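Long form salivary protein D7L (Phlebotomus duboscqi, PDB 6MT7) binds and sequesters cysteinyl leukotrienes and a thromboxane A2 analogue, modulating sand fly blood feeding and inhibiting platelet aggregation induced by low concentrations of collagen. Local coordinates at residues D66-M69 with E70-S74; N107-N110 with D111-A115; L183-T186 with D187-A191. All coordinates share one frame; numbering follows the deposited sequence.

Interaction 1: D66-M69 with E70-S74; sequences DRIM and EQFNS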
ATOM      1  N   ASP A  66      17.170   4.526  -2.236  1.00  7.92           N
ATOM      2  CA  ASP A  66      17.414   4.067  -3.600  1.00  8.04           C
ATOM      3  C   ASP A  66      16.109   3.940  -4.377  1.00  7.80           C
ATOM      4  O   ASP A  66      16.027   4.343  -5.544  1.00  7.89           O
ATOM      5  CB  ASP A  66      18.181   2.738  -3.593  1.00 14.67           C
ATOM      6  CG  ASP A  66      17.419   1.607  -2.902  1.00 12.59           C
ATOM      7  OD1 ASP A  66      16.852   1.832  -1.814  1.00 12.07           O
ATOM      8  OD2 ASP A  66      17.411   0.479  -3.445  1.00 15.55           O
ATOM      9  N   ARG A  67      15.067   3.408  -3.738  1.00  7.83           N
ATOM     10  CA  ARG A  67      13.809   3.191  -4.442  1.00  7.31           C
ATOM     11  C   ARG A  67      13.010   4.478  -4.585  1.00  7.26           C
ATOM     12  O   ARG A  67      12.216   4.610  -5.528  1.00  8.38           O
ATOM     13  CB  ARG A  67      12.975   2.127  -3.715  1.00  8.00           C
ATOM     14  CG  ARG A  67      13.662   0.742  -3.632  1.00  8.02           C
ATOM     15  CD  ARG A  67      14.107   0.240  -5.000  1.00 15.51           C
ATOM     16  NE  ARG A  67      14.584  -1.141  -4.929  1.00 12.14           N
ATOM     17  CZ  ARG A  67      14.786  -1.922  -5.985  1.00  9.30           C
ATOM     18  NH1 ARG A  67      14.563  -1.474  -7.209  1.00  8.57           N
ATOM     19  NH2 ARG A  67      15.220  -3.166  -5.808  1.00 12.83           N
ATOM     20  N   ILE A  68      13.183   5.416  -3.652  1.00  7.81           N
ATOM     21  CA  ILE A  68      12.569   6.734  -3.786  1.00  7.31           C
ATOM     22  C   ILE A  68      13.139   7.447  -5.005  1.00  7.59           C
ATOM     23  O   ILE A  68      12.400   8.011  -5.822  1.00  8.42           O
ATOM     24  CB  ILE A  68      12.777   7.556  -2.499  1.00  7.31           C
ATOM     25  CG1 ILE A  68      12.004   6.939  -1.333  1.00  7.04           C
ATOM     26  CG2 ILE A  68      12.341   9.010  -2.712  1.00 11.22           C
ATOM     27  CD1 ILE A  68      12.403   7.494   0.040  1.00  7.05           C
HETATM   28  N   MSE A  69      14.460   7.400  -5.160  1.00  7.83           N
HETATM   29  CA  MSE A  69      15.122   8.014  -6.298  1.00  9.29           C
HETATM   30  C   MSE A  69      14.686   7.339  -7.596  1.00  8.34           C
HETATM   31  O   MSE A  69      14.470   7.998  -8.618  1.00  9.04           O
HETATM   32  CB  MSE A  69      16.635   7.931  -6.101  1.00 11.80           C
HETATM   33  CG  MSE A  69      17.063   8.984  -5.111  1.00 11.91           C
HETATM   34 SE   MSE A  69      18.973   9.011  -4.806  1.00 21.70          SE
HETATM   35  CE  MSE A  69      19.136   7.181  -4.232  1.00 31.14           C
ATOM     36  N   GLU A  70      14.532   6.014  -7.536  1.00  9.36           N
ATOM     37  CA  GLU A  70      14.049   5.269  -8.696  1.00  8.80           C
ATOM     38  C   GLU A  70      12.647   5.710  -9.100  1.00  7.70           C
ATOM     39  O   GLU A  70      12.334   5.797 -10.296  1.00  7.91           O
ATOM     40  CB  GLU A  70      14.070   3.774  -8.399  1.00  9.27           C
ATOM     41  CG  GLU A  70      13.507   2.933  -9.522  1.00 13.86           C
ATOM     42  CD  GLU A  70      13.633   1.439  -9.266  1.00 16.70           C
ATOM     43  OE1 GLU A  70      14.235   1.055  -8.233  1.00 13.32           O
ATOM     44  OE2 GLU A  70      13.131   0.656 -10.109  1.00 15.16           O
ATOM     45  N   GLN A  71      11.790   6.009  -8.121  1.00  7.51           N
ATOM     46  CA  GLN A  71      10.463   6.500  -8.466  1.00  7.41           C
ATOM     47  C   GLN A  71      10.561   7.791  -9.265  1.00 10.08           C
ATOM     48  O   GLN A  71       9.895   7.950 -10.292  1.00  8.33           O
ATOM     49  CB  GLN A  71       9.612   6.713  -7.211  1.00  7.43           C
ATOM     50  CG  GLN A  71       8.138   6.993  -7.538  1.00  7.11           C
ATOM     51  CD  GLN A  71       7.373   5.707  -7.835  1.00  7.73           C
ATOM     52  OE1 GLN A  71       7.820   4.618  -7.485  1.00 11.06           O
ATOM     53  NE2 GLN A  71       6.225   5.829  -8.475  1.00  7.53           N
ATOM     54  N   PHE A  72      11.390   8.731  -8.804  1.00  7.90           N
ATOM     55  CA  PHE A  72      11.546   9.983  -9.534  1.00  9.77           C
ATOM     56  C   PHE A  72      12.102   9.730 -10.927  1.00  9.83           C
ATOM     57  O   PHE A  72      11.576  10.235 -11.925  1.00  9.57           O
ATOM     58  CB  PHE A  72      12.462  10.929  -8.763  1.00  8.44           C
ATOM     59  CG  PHE A  72      11.785  11.647  -7.642  1.00  9.56           C
ATOM     60  CD1 PHE A  72      11.218  12.893  -7.847  1.00 14.95           C
ATOM     61  CD2 PHE A  72      11.736  11.091  -6.381  1.00 16.45           C
ATOM     62  CE1 PHE A  72      10.606  13.569  -6.803  1.00 17.74           C
ATOM     63  CE2 PHE A  72      11.114  11.757  -5.338  1.00 22.31           C
ATOM     64  CZ  PHE A  72      10.553  12.994  -5.551  1.00 18.38           C
ATOM     65  N   ASN A  73      13.166   8.931 -11.017  1.00 11.20           N
ATOM     66  CA  ASN A  73      13.785   8.693 -12.317  1.00 12.11           C
ATOM     67  C   ASN A  73      12.815   8.028 -13.283  1.00 12.34           C
ATOM     68  O   ASN A  73      12.746   8.401 -14.462  1.00 14.60           O
ATOM     69  CB  ASN A  73      15.045   7.840 -12.153  1.00 10.32           C
ATOM     70  CG  ASN A  73      16.190   8.614 -11.528  1.00 20.46           C
ATOM     71  OD1 ASN A  73      16.282   9.834 -11.669  1.00 25.93           O
ATOM     72  ND2 ASN A  73      17.069   7.907 -10.833  1.00 24.26           N
ATOM     73  N   SER A  74      12.048   7.047 -12.805  1.00  9.26           N
ATOM     74  CA  SER A  74      11.159   6.320 -13.704  1.00  9.17           C
ATOM     75  C   SER A  74      10.013   7.199 -14.195  1.00 11.48           C
ATOM     76  O   SER A  74       9.486   6.977 -15.293  1.00 12.96           O
ATOM     77  CB  SER A  74      10.615   5.076 -13.009  1.00 16.18           C
ATOM     78  OG  SER A  74       9.712   5.448 -11.980  1.00 25.79           O
TER
HETATM   79  O   HOH W   1      10.067   3.125  -6.602  1.00 13.27           O
HETATM   80  O   HOH W   2      13.338  -2.039 -10.127  1.00 19.18           O
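Glu70 reaches back one turn of helix 65-74 to meet Arg67 in an i to i+3 salt bridge. Its CB rests 3.5 Å from Asp66 O, the carbonyl that accepts the Glu70 backbone N-H. With CG anti to the backbone N (chi1 177°) and the chain extended beyond it, the carboxylate is carried alongside the arginine. There OE1 takes NH1 of Arg67 on its syn lone pair at 2.7 Å, and the donor's N-H points at it with an angle of 152°. The same oxygen lies 3.3 Å from Arg67 CD, while OE2 accepts from a water that is also held, weakly, by Arg67 NH1. Arg67 bends at chi2 and meets the carboxylate with its guanidinium edge, the two planes 33° apart. Asp66 OD2 completes the network, 3.6 Å from Arg67 NE but well out of the guanidinium plane, a purely electrostatic partner. These charged side chains lie on the more open side of one helix of the PBP/GOBP (odorant-binding) fold, whose other side carries the buried Ile68 and Phe72. These two run side by side, CG2 of the isoleucine 4.0 Å from CE2 of the ring, and Ile68 O sits at the ring edge. A second water bridges Arg67 O and Gln71 OE1, and OE1 also accepts from Arg6 N.

Interaction 2: N107-N110 with D111-A115; sequences NNVN and DLRTA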
ATOM      1  N   ASN A 107       8.799  20.813   0.638  1.00  8.74           N
ATOM      2  CA  ASN A 107       9.612  21.532  -0.331  1.00  9.19           C
ATOM      3  C   ASN A 107       9.523  20.944  -1.732  1.00  9.27           C
ATOM      4  O   ASN A 107      10.127  21.489  -2.661  1.00  9.67           O
ATOM      5  CB  ASN A 107      11.083  21.553   0.123  1.00  9.29           C
ATOM      6  CG  ASN A 107      11.274  22.272   1.450  1.00 10.67           C
ATOM      7  OD1 ASN A 107      10.401  23.021   1.885  1.00  9.71           O
ATOM      8  ND2 ASN A 107      12.430  22.057   2.096  1.00 11.74           N
ATOM      9  N   ASN A 108       8.784  19.852  -1.913  1.00  8.93           N
ATOM     10  CA  ASN A 108       8.712  19.221  -3.223  1.00  8.98           C
ATOM     11  C   ASN A 108       7.326  18.684  -3.512  1.00  8.76           C
ATOM     12  O   ASN A 108       7.195  17.678  -4.215  1.00  8.62           O
ATOM     13  CB  ASN A 108       9.720  18.080  -3.332  1.00  8.82           C
ATOM     14  CG  ASN A 108      11.130  18.553  -3.125  1.00 14.52           C
ATOM     15  OD1 ASN A 108      11.731  19.105  -4.036  1.00 14.18           O
ATOM     16  ND2 ASN A 108      11.657  18.367  -1.922  1.00 10.95           N
ATOM     17  N   VAL A 109       6.278  19.344  -2.998  1.00  9.22           N
ATOM     18  CA  VAL A 109       4.953  18.722  -2.969  1.00 11.79           C
ATOM     19  C   VAL A 109       4.520  18.303  -4.364  1.00  8.63           C
ATOM     20  O   VAL A 109       4.111  17.160  -4.592  1.00  8.36           O
ATOM     21  CB  VAL A 109       3.906  19.666  -2.351  1.00 15.48           C
ATOM     22  CG1 VAL A 109       2.565  18.917  -2.256  1.00 18.53           C
ATOM     23  CG2 VAL A 109       4.341  20.167  -0.999  1.00 25.52           C
ATOM     24  N   ASN A 110       4.565  19.230  -5.317  1.00  9.35           N
ATOM     25  CA  ASN A 110       3.966  18.920  -6.606  1.00  9.76           C
ATOM     26  C   ASN A 110       4.802  17.913  -7.398  1.00  9.07           C
ATOM     27  O   ASN A 110       4.230  17.052  -8.080  1.00  8.93           O
ATOM     28  CB  ASN A 110       3.693  20.220  -7.364  1.00 12.21           C
ATOM     29  CG  ASN A 110       2.483  20.961  -6.782  1.00 16.30           C
ATOM     30  OD1 ASN A 110       1.508  20.323  -6.380  1.00 17.42           O
ATOM     31  ND2 ASN A 110       2.565  22.277  -6.675  1.00 14.29           N
ATOM     32  N   ASP A 111       6.136  17.952  -7.279  1.00  9.19           N
ATOM     33  CA  ASP A 111       6.956  16.902  -7.887  1.00 11.09           C
ATOM     34  C   ASP A 111       6.688  15.547  -7.247  1.00 10.12           C
ATOM     35  O   ASP A 111       6.715  14.514  -7.926  1.00  8.41           O
ATOM     36  CB  ASP A 111       8.443  17.228  -7.756  1.00 10.13           C
ATOM     37  CG  ASP A 111       8.930  18.219  -8.797  1.00 13.57           C
ATOM     38  OD1 ASP A 111       8.231  18.457  -9.805  1.00 14.20           O
ATOM     39  OD2 ASP A 111      10.028  18.762  -8.598  1.00 15.01           O
ATOM     40  N   LEU A 112       6.457  15.524  -5.935  1.00  8.31           N
ATOM     41  CA  LEU A 112       6.114  14.268  -5.278  1.00  8.65           C
ATOM     42  C   LEU A 112       4.754  13.761  -5.739  1.00  7.79           C
ATOM     43  O   LEU A 112       4.579  12.559  -5.963  1.00  7.57           O
ATOM     44  CB  LEU A 112       6.138  14.447  -3.761  1.00  9.77           C
ATOM     45  CG  LEU A 112       7.553  14.469  -3.170  1.00 10.53           C
ATOM     46  CD1 LEU A 112       7.491  14.949  -1.722  1.00 11.27           C
ATOM     47  CD2 LEU A 112       8.171  13.083  -3.256  1.00 15.74           C
ATOM     48  N   ARG A 113       3.777  14.662  -5.888  1.00  7.96           N
ATOM     49  CA  ARG A 113       2.487  14.236  -6.420  1.00  7.91           C
ATOM     50  C   ARG A 113       2.636  13.691  -7.837  1.00  8.85           C
ATOM     51  O   ARG A 113       2.003  12.688  -8.196  1.00  7.82           O
ATOM     52  CB  ARG A 113       1.489  15.398  -6.367  1.00  8.16           C
ATOM     53  CG  ARG A 113       1.154  15.790  -4.931  1.00  8.28           C
ATOM     54  CD  ARG A 113       0.124  16.916  -4.867  1.00  9.80           C
ATOM     55  NE  ARG A 113      -1.136  16.505  -5.474  1.00 13.37           N
ATOM     56  CZ  ARG A 113      -2.185  17.300  -5.611  1.00 19.57           C
ATOM     57  NH1 ARG A 113      -2.115  18.549  -5.179  1.00 21.95           N
ATOM     58  NH2 ARG A 113      -3.300  16.848  -6.174  1.00 14.83           N
ATOM     59  N   THR A 114       3.500  14.311  -8.647  1.00  8.29           N
ATOM     60  CA  THR A 114       3.746  13.778  -9.986  1.00  8.38           C
ATOM     61  C   THR A 114       4.349  12.377  -9.913  1.00  8.07           C
ATOM     62  O   THR A 114       3.893  11.449 -10.590  1.00  7.95           O
ATOM     63  CB  THR A 114       4.678  14.705 -10.772  1.00  8.78           C
ATOM     64  OG1 THR A 114       4.088  16.010 -10.909  1.00 11.27           O
ATOM     65  CG2 THR A 114       4.952  14.120 -12.164  1.00 10.80           C
ATOM     66  N   ALA A 115       5.391  12.210  -9.100  1.00  7.97           N
ATOM     67  CA  ALA A 115       6.098  10.934  -9.054  1.00  7.75           C
ATOM     68  C   ALA A 115       5.235   9.812  -8.490  1.00  7.42           C
ATOM     69  O   ALA A 115       5.385   8.654  -8.897  1.00  7.28           O
ATOM     70  CB  ALA A 115       7.376  11.080  -8.236  1.00  7.77           C
TER
HETATM   71  O   HOH W   3      10.426  20.136  -6.187  1.00 12.64           O
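The first turn of helix 109-115, which brings Leu112 to the ligand pocket of this odorant-binding-type fold, is held by Asn108, Val109 and Asn110 against Leu112, Arg113 and Thr114. Asn108 occupies the N-cap position, yet its side chain makes no capping bond. ND2 bonds instead to Phe104 O, and OD1 accepts from a water at 2.7 Å that also donates to Asp111 OD2, so the asparagine and aspartate are joined through solvent. Asn108 O receives the Leu112 N-H at 2.9 Å, and the leucine side chain lies close to the same oxygen, with CG 3.4 Å from Asn108 O. Val109 and Arg113 lie side by side. With its CG1 anti to the backbone N (chi1 -176°), the valine meets Arg113 CD at 4.1 Å. Asn110 also runs beside the arginine, its OD1 4.0 Å from Arg113 CD and its amide turned 45° from the guanidinium plane. The arginine's polar end looks beyond the turn: NE binds Gly118 O, and the guanidinium makes a cation-pi contact with Trp34, a residue that by similarity binds leukotriene C4. Thr114 N donates to Asn110 O at 2.9 Å, and Thr114 OG1 lies 3.0 Å from the same oxygen. Leu112 touches the bound Triton fragment and packs on Phe104 and Phe105 of helix 94-106, while Thr114 O is bonded to Arg75, just after helix 65-74.

Interaction 3: L183-T186 with D187-A191; sequences LGIT and DEQFA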
ATOM      1  N   LEU A 183     -10.628  -5.078  11.237  1.00 17.17           N
ATOM      2  CA  LEU A 183     -11.508  -6.081  10.654  1.00 16.68           C
ATOM      3  C   LEU A 183     -11.644  -7.325  11.518  1.00 16.10           C
ATOM      4  O   LEU A 183     -12.282  -8.291  11.083  1.00 19.30           O
ATOM      5  CB  LEU A 183     -10.997  -6.497   9.272  1.00 18.10           C
ATOM      6  CG  LEU A 183     -10.687  -5.359   8.306  1.00 22.27           C
ATOM      7  CD1 LEU A 183     -10.330  -5.917   6.943  1.00 16.62           C
ATOM      8  CD2 LEU A 183     -11.890  -4.433   8.225  1.00 23.41           C
ATOM      9  N   GLY A 184     -11.064  -7.322  12.717  1.00 17.64           N
ATOM     10  CA  GLY A 184     -11.148  -8.460  13.608  1.00 18.87           C
ATOM     11  C   GLY A 184     -10.086  -9.511  13.403  1.00 18.62           C
ATOM     12  O   GLY A 184     -10.288 -10.660  13.813  1.00 21.45           O
ATOM     13  N   ILE A 185      -8.972  -9.166  12.765  1.00 10.58           N
ATOM     14  CA  ILE A 185      -7.846 -10.079  12.574  1.00  8.84           C
ATOM     15  C   ILE A 185      -6.684  -9.521  13.383  1.00  7.84           C
ATOM     16  O   ILE A 185      -6.135  -8.466  13.040  1.00  8.24           O
ATOM     17  CB  ILE A 185      -7.454 -10.215  11.095  1.00  9.95           C
ATOM     18  CG1 ILE A 185      -8.661 -10.617  10.253  1.00 13.42           C
ATOM     19  CG2 ILE A 185      -6.306 -11.219  10.933  1.00  8.90           C
ATOM     20  CD1 ILE A 185      -8.988 -12.066  10.335  1.00 16.47           C
ATOM     21  N   THR A 186      -6.298 -10.225  14.445  1.00  8.07           N
ATOM     22  CA  THR A 186      -5.203  -9.735  15.270  1.00  7.93           C
ATOM     23  C   THR A 186      -3.871  -9.940  14.559  1.00  9.41           C
ATOM     24  O   THR A 186      -3.762 -10.678  13.579  1.00  7.93           O
ATOM     25  CB  THR A 186      -5.153 -10.456  16.617  1.00  9.23           C
ATOM     26  OG1 THR A 186      -4.813 -11.829  16.392  1.00  8.63           O
ATOM     27  CG2 THR A 186      -6.507 -10.380  17.335  1.00 12.72           C
ATOM     28  N   ASP A 187      -2.838  -9.284  15.092  1.00  9.91           N
ATOM     29  CA  ASP A 187      -1.493  -9.479  14.559  1.00  7.63           C
ATOM     30  C   ASP A 187      -1.067 -10.941  14.658  1.00  9.59           C
ATOM     31  O   ASP A 187      -0.433 -11.470  13.741  1.00  9.27           O
ATOM     32  CB  ASP A 187      -0.502  -8.590  15.307  1.00  8.39           C
ATOM     33  CG  ASP A 187      -0.669  -7.112  14.986  1.00 16.51           C
ATOM     34  OD1 ASP A 187      -1.378  -6.761  14.018  1.00 13.90           O
ATOM     35  OD2 ASP A 187      -0.053  -6.301  15.706  1.00 16.74           O
ATOM     36  N   GLU A 188      -1.394 -11.605  15.775  1.00  8.32           N
ATOM     37  CA  GLU A 188      -1.066 -13.022  15.920  1.00  8.75           C
ATOM     38  C   GLU A 188      -1.799 -13.871  14.892  1.00  8.90           C
ATOM     39  O   GLU A 188      -1.224 -14.805  14.320  1.00  9.12           O
ATOM     40  CB  GLU A 188      -1.406 -13.502  17.327  1.00  9.08           C
ATOM     41  CG  GLU A 188      -0.406 -13.051  18.370  1.00  9.05           C
ATOM     42  CD  GLU A 188       0.948 -13.692  18.162  1.00  9.24           C
ATOM     43  OE1 GLU A 188       1.922 -12.925  17.980  1.00  9.94           O
ATOM     44  OE2 GLU A 188       1.041 -14.945  18.189  1.00 10.37           O
ATOM     45  N   GLN A 189      -3.080 -13.577  14.658  1.00  8.83           N
ATOM     46  CA  GLN A 189      -3.827 -14.345  13.668  1.00  9.17           C
ATOM     47  C   GLN A 189      -3.236 -14.146  12.282  1.00  9.11           C
ATOM     48  O   GLN A 189      -2.996 -15.113  11.549  1.00  8.92           O
ATOM     49  CB  GLN A 189      -5.305 -13.952  13.703  1.00  9.13           C
ATOM     50  CG  GLN A 189      -6.013 -14.502  14.944  1.00  9.34           C
ATOM     51  CD  GLN A 189      -7.197 -13.665  15.372  1.00 24.02           C
ATOM     52  OE1 GLN A 189      -7.745 -12.905  14.584  1.00 13.38           O
ATOM     53  NE2 GLN A 189      -7.589 -13.791  16.638  1.00 29.73           N
ATOM     54  N   PHE A 190      -2.960 -12.897  11.916  1.00  9.04           N
ATOM     55  CA  PHE A 190      -2.396 -12.661  10.594  1.00  8.10           C
ATOM     56  C   PHE A 190      -1.045 -13.345  10.445  1.00  8.23           C
ATOM     57  O   PHE A 190      -0.770 -13.971   9.412  1.00  8.29           O
ATOM     58  CB  PHE A 190      -2.269 -11.168  10.316  1.00  7.69           C
ATOM     59  CG  PHE A 190      -1.957 -10.866   8.886  1.00  7.93           C
ATOM     60  CD1 PHE A 190      -2.974 -10.826   7.939  1.00 10.90           C
ATOM     61  CD2 PHE A 190      -0.650 -10.645   8.478  1.00 10.12           C
ATOM     62  CE1 PHE A 190      -2.680 -10.560   6.591  1.00  8.80           C
ATOM     63  CE2 PHE A 190      -0.360 -10.381   7.144  1.00  7.22           C
ATOM     64  CZ  PHE A 190      -1.374 -10.347   6.205  1.00  9.20           C
ATOM     65  N   ALA A 191      -0.189 -13.232  11.472  1.00  8.30           N
ATOM     66  CA  ALA A 191       1.106 -13.909  11.441  1.00  8.50           C
ATOM     67  C   ALA A 191       0.947 -15.408  11.246  1.00 10.62           C
ATOM     68  O   ALA A 191       1.741 -16.035  10.532  1.00 12.04           O
ATOM     69  CB  ALA A 191       1.885 -13.640  12.735  1.00  9.24           C
TER
HETATM   70  O   HOH W   4     -10.062 -12.092  16.301  1.00 34.59           O
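Thr186 and Gln189 meet at a slant, the threonine hydroxyl lying against the aliphatic part of the glutamine while the extended glutamine chain brings its amide beside the threonine backbone. OG1 of Thr186 stands between its own backbone N and carbonyl carbon (chi1 67°), a position that turns it toward the helix, where it accepts the Gln189 N-H at 3.0 Å and an angle of 161°. In return Gln189 OE1 accepts from Thr186 N, also at 3.0 Å; the donor lies above the carbonyl plane of the amide, 68° out of it, rather than on a lone pair. The glutamine passes beside the hydroxyl, with CD 3.2 Å from Thr186 OG1, and its NE2 faces Thr186 CG2 at 3.6 Å. These reciprocal bonds form a capping box, with Thr186 as N-cap, at the start of helix 187-196 where the preceding loop ends; Phe190 N donates to Thr186 O at 2.9 Å. NE2 of the same amide donates to a water that donates a hydrogen bond to Gly184 O, a further link between loop and helix. On the inner side Ile185 sends CG2 along the helix start, 4.0 Å from Gln189 CB and 4.1 Å from Phe190 CB, at the edge of the phenylalanine ring. Both apolar residues turn inward: Ile185 packs on Val213 and His216 of helix 203-216, and Phe190 on Met209 of that helix.

In the fold
All three contacts are local, between neighbours along the chain; none closes a long loop, and they follow in series without nesting or crossing. Interaction 1 comes first, on helix 65-74; interaction 2 follows at the start of helix 109-115, after helix 94-106. Although apart in sequence, these two meet in space: Phe72 CZ packs 3.3 Å from Leu112 CD2, and Gln71 NE2 lies 3.0 Å from Ala115 O, probably hydrogen-bonded to it. They thus join two helices next to the ligand pocket. Interaction 3, at the start of helix 187-196, lies on the opposite side of the chain's centre from the other two, its nearest atoms about 21 Å from interaction 1 and about 25 Å from interaction 2.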